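Local coordinates for ATP-dependent Clp protease adapter protein ClpS 2 (Agrobacterium fabrum, PDB 4YJX) that probably modulates the substrate specificity of ClpAP-mediated protein degradation, acting as an adapter that recognises N-terminal residues and binds the N-terminal domain of ClpA, at residues 29-34 with 92-97. Sequence-based numbering, arbitrary orientation.
With NFA (phenylalanine amide), chain F.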
# COMPACT_ATOMS: atom_id res chain seq x y z
N LEU A 29 -3.57 3.61 -2.58
CA LEU A 29 -4.52 4.63 -2.99
C LEU A 29 -4.74 5.63 -1.87
O LEU A 29 -4.81 5.26 -0.70
CB LEU A 29 -5.85 4.00 -3.39
CG LEU A 29 -5.78 2.86 -4.40
CD1 LEU A 29 -7.18 2.48 -4.83
CD2 LEU A 29 -4.94 3.24 -5.60
N ASN A 30 -4.86 6.90 -2.24
CA ASN A 30 -5.16 7.93 -1.27
C ASN A 30 -6.61 7.87 -0.80
O ASN A 30 -7.48 7.37 -1.50
CB ASN A 30 -4.88 9.31 -1.84
CG ASN A 30 -4.95 10.40 -0.79
OD1 ASN A 30 -4.35 10.29 0.28
ND2 ASN A 30 -5.70 11.46 -1.08
N ASP A 31 -6.84 8.38 0.40
CA ASP A 31 -8.18 8.63 0.89
C ASP A 31 -8.07 9.76 1.91
O ASP A 31 -6.97 10.14 2.28
CB ASP A 31 -8.81 7.36 1.50
CG ASP A 31 -8.20 6.97 2.84
OD1 ASP A 31 -8.50 7.63 3.85
OD2 ASP A 31 -7.45 5.97 2.88
N ASP A 32 -9.20 10.29 2.35
CA ASP A 32 -9.19 11.46 3.23
C ASP A 32 -9.28 11.14 4.72
O ASP A 32 -9.27 12.05 5.53
CB ASP A 32 -10.33 12.40 2.85
CG ASP A 32 -10.07 13.17 1.57
OD1 ASP A 32 -8.90 13.25 1.15
OD2 ASP A 32 -11.03 13.71 0.99
N TYR A 33 -9.37 9.86 5.08
CA TYR A 33 -9.69 9.50 6.47
C TYR A 33 -8.55 8.77 7.20
O TYR A 33 -8.34 8.98 8.39
CB TYR A 33 -10.96 8.66 6.50
CG TYR A 33 -12.13 9.35 5.84
CD1 TYR A 33 -13.02 10.11 6.58
CD2 TYR A 33 -12.33 9.26 4.47
CE1 TYR A 33 -14.09 10.75 5.97
CE2 TYR A 33 -13.39 9.90 3.85
CZ TYR A 33 -14.26 10.64 4.60
OH TYR A 33 -15.32 11.27 3.98
N THR A 34 -7.82 7.92 6.49
CA THR A 34 -6.74 7.16 7.11
C THR A 34 -5.63 8.10 7.56
O THR A 34 -5.15 8.90 6.76
CB THR A 34 -6.16 6.10 6.15
OG1 THR A 34 -7.21 5.32 5.58
CG2 THR A 34 -5.19 5.20 6.88
N GLY A 92 -11.16 0.64 11.04
CA GLY A 92 -12.22 1.57 10.69
C GLY A 92 -11.80 2.60 9.65
O GLY A 92 -12.40 3.67 9.56
N PHE A 93 -10.78 2.27 8.87
CA PHE A 93 -10.27 3.16 7.83
C PHE A 93 -10.61 2.65 6.44
O PHE A 93 -10.68 1.43 6.21
CB PHE A 93 -8.76 3.34 7.97
CG PHE A 93 -8.33 3.93 9.27
CD1 PHE A 93 -9.03 4.96 9.86
CD2 PHE A 93 -7.21 3.44 9.93
CE1 PHE A 93 -8.64 5.50 11.07
CE2 PHE A 93 -6.81 3.96 11.14
CZ PHE A 93 -7.52 5.00 11.71
N PRO A 94 -10.80 3.57 5.48
CA PRO A 94 -11.03 3.15 4.09
C PRO A 94 -9.73 2.86 3.33
O PRO A 94 -9.76 2.76 2.11
CB PRO A 94 -11.76 4.36 3.49
CG PRO A 94 -11.23 5.53 4.25
CD PRO A 94 -10.89 5.03 5.64
N LEU A 95 -8.62 2.72 4.05
CA LEU A 95 -7.32 2.47 3.42
C LEU A 95 -7.38 1.33 2.42
O LEU A 95 -7.82 0.22 2.74
CB LEU A 95 -6.26 2.17 4.48
CG LEU A 95 -4.84 1.91 3.94
CD1 LEU A 95 -4.29 3.12 3.18
CD2 LEU A 95 -3.91 1.53 5.05
N MET A 96 -6.92 1.60 1.20
CA MET A 96 -7.01 0.63 0.13
C MET A 96 -5.68 0.39 -0.56
O MET A 96 -5.04 1.33 -1.05
CB MET A 96 -8.04 1.09 -0.91
CG MET A 96 -8.33 0.05 -1.97
SD MET A 96 -8.96 -1.50 -1.30
CE MET A 96 -10.30 -0.90 -0.27
N PHE A 97 -5.26 -0.87 -0.58
CA PHE A 97 -4.16 -1.31 -1.42
C PHE A 97 -4.73 -2.19 -2.51
O PHE A 97 -5.48 -3.13 -2.23
CB PHE A 97 -3.11 -2.09 -0.62
CG PHE A 97 -2.23 -1.24 0.26
CD1 PHE A 97 -0.93 -0.96 -0.11
CD2 PHE A 97 -2.71 -0.75 1.46
CE1 PHE A 97 -0.12 -0.19 0.70
CE2 PHE A 97 -1.89 0.02 2.28
CZ PHE A 97 -0.60 0.29 1.90
N NFA F . -4.42 11.88 2.94
CA NFA F . -4.54 11.13 4.14
C NFA F . -4.76 12.06 5.32
O NFA F . -4.72 13.26 5.17
CB NFA F . -3.27 10.33 4.34
CG NFA F . -3.18 9.16 3.39
CD1 NFA F . -4.20 8.29 3.27
CD2 NFA F . -1.93 8.93 2.57
CE1 NFA F . -4.10 7.11 2.32
CE2 NFA F . -1.84 7.88 1.72
CZ NFA F . -3.00 6.92 1.58
NXT NFA F . -5.02 11.51 6.60
O HOH W 1 -6.86 4.55 0.80
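One side of the N-degron pocket that holds phenylalanine amide is formed where the loop leaving strand 23-29 meets the approach to strand 96-101, with Asp31 and Thr34 lying against Pro94 and Leu95. Where the strands meet, Leu29 N donates to Met96 O (3.1 Å, N-H...O angle 163°), and their side chains lie side by side, Leu29 CD1 against Met96 CG. Past this bond the backbones part before closing again at Thr34 and Phe93, and a water bridges the gap, donating to Leu29 O and Asp31 OD2 and accepting from Met96 N (3.0 Å).

Asp31 forms an Asx turn. Its OD1 accepts from the backbone N of both Tyr33 and Thr34 (2.7 Å each), while OD2 takes the Thr34 hydroxyl (2.8 Å). Aspartate suits this place because its short side chain offers two acceptors to donors just ahead, and chi1 72° (CG between backbone N and carbonyl carbon) turns the carboxylate towards them. Pro94 CG rests 3.5 Å from Asp31 OD1, and its CD packs on Tyr33 CB.

The turn presents Thr34 O to the ligand amide NXT (2.6 Å), while Asn30 OD1 receives the ligand's alpha-amino N (3.1 Å); His62 ND1 also hydrogen-bonds the ligand. Branched Thr34 serves two surroundings: OG1 faces Asp31, whereas CG2 packs on Leu95 CB and the Phe93 ring. Leu95, touching Val39 of helix 36-47, brings apolar CD1 near the ligand ring.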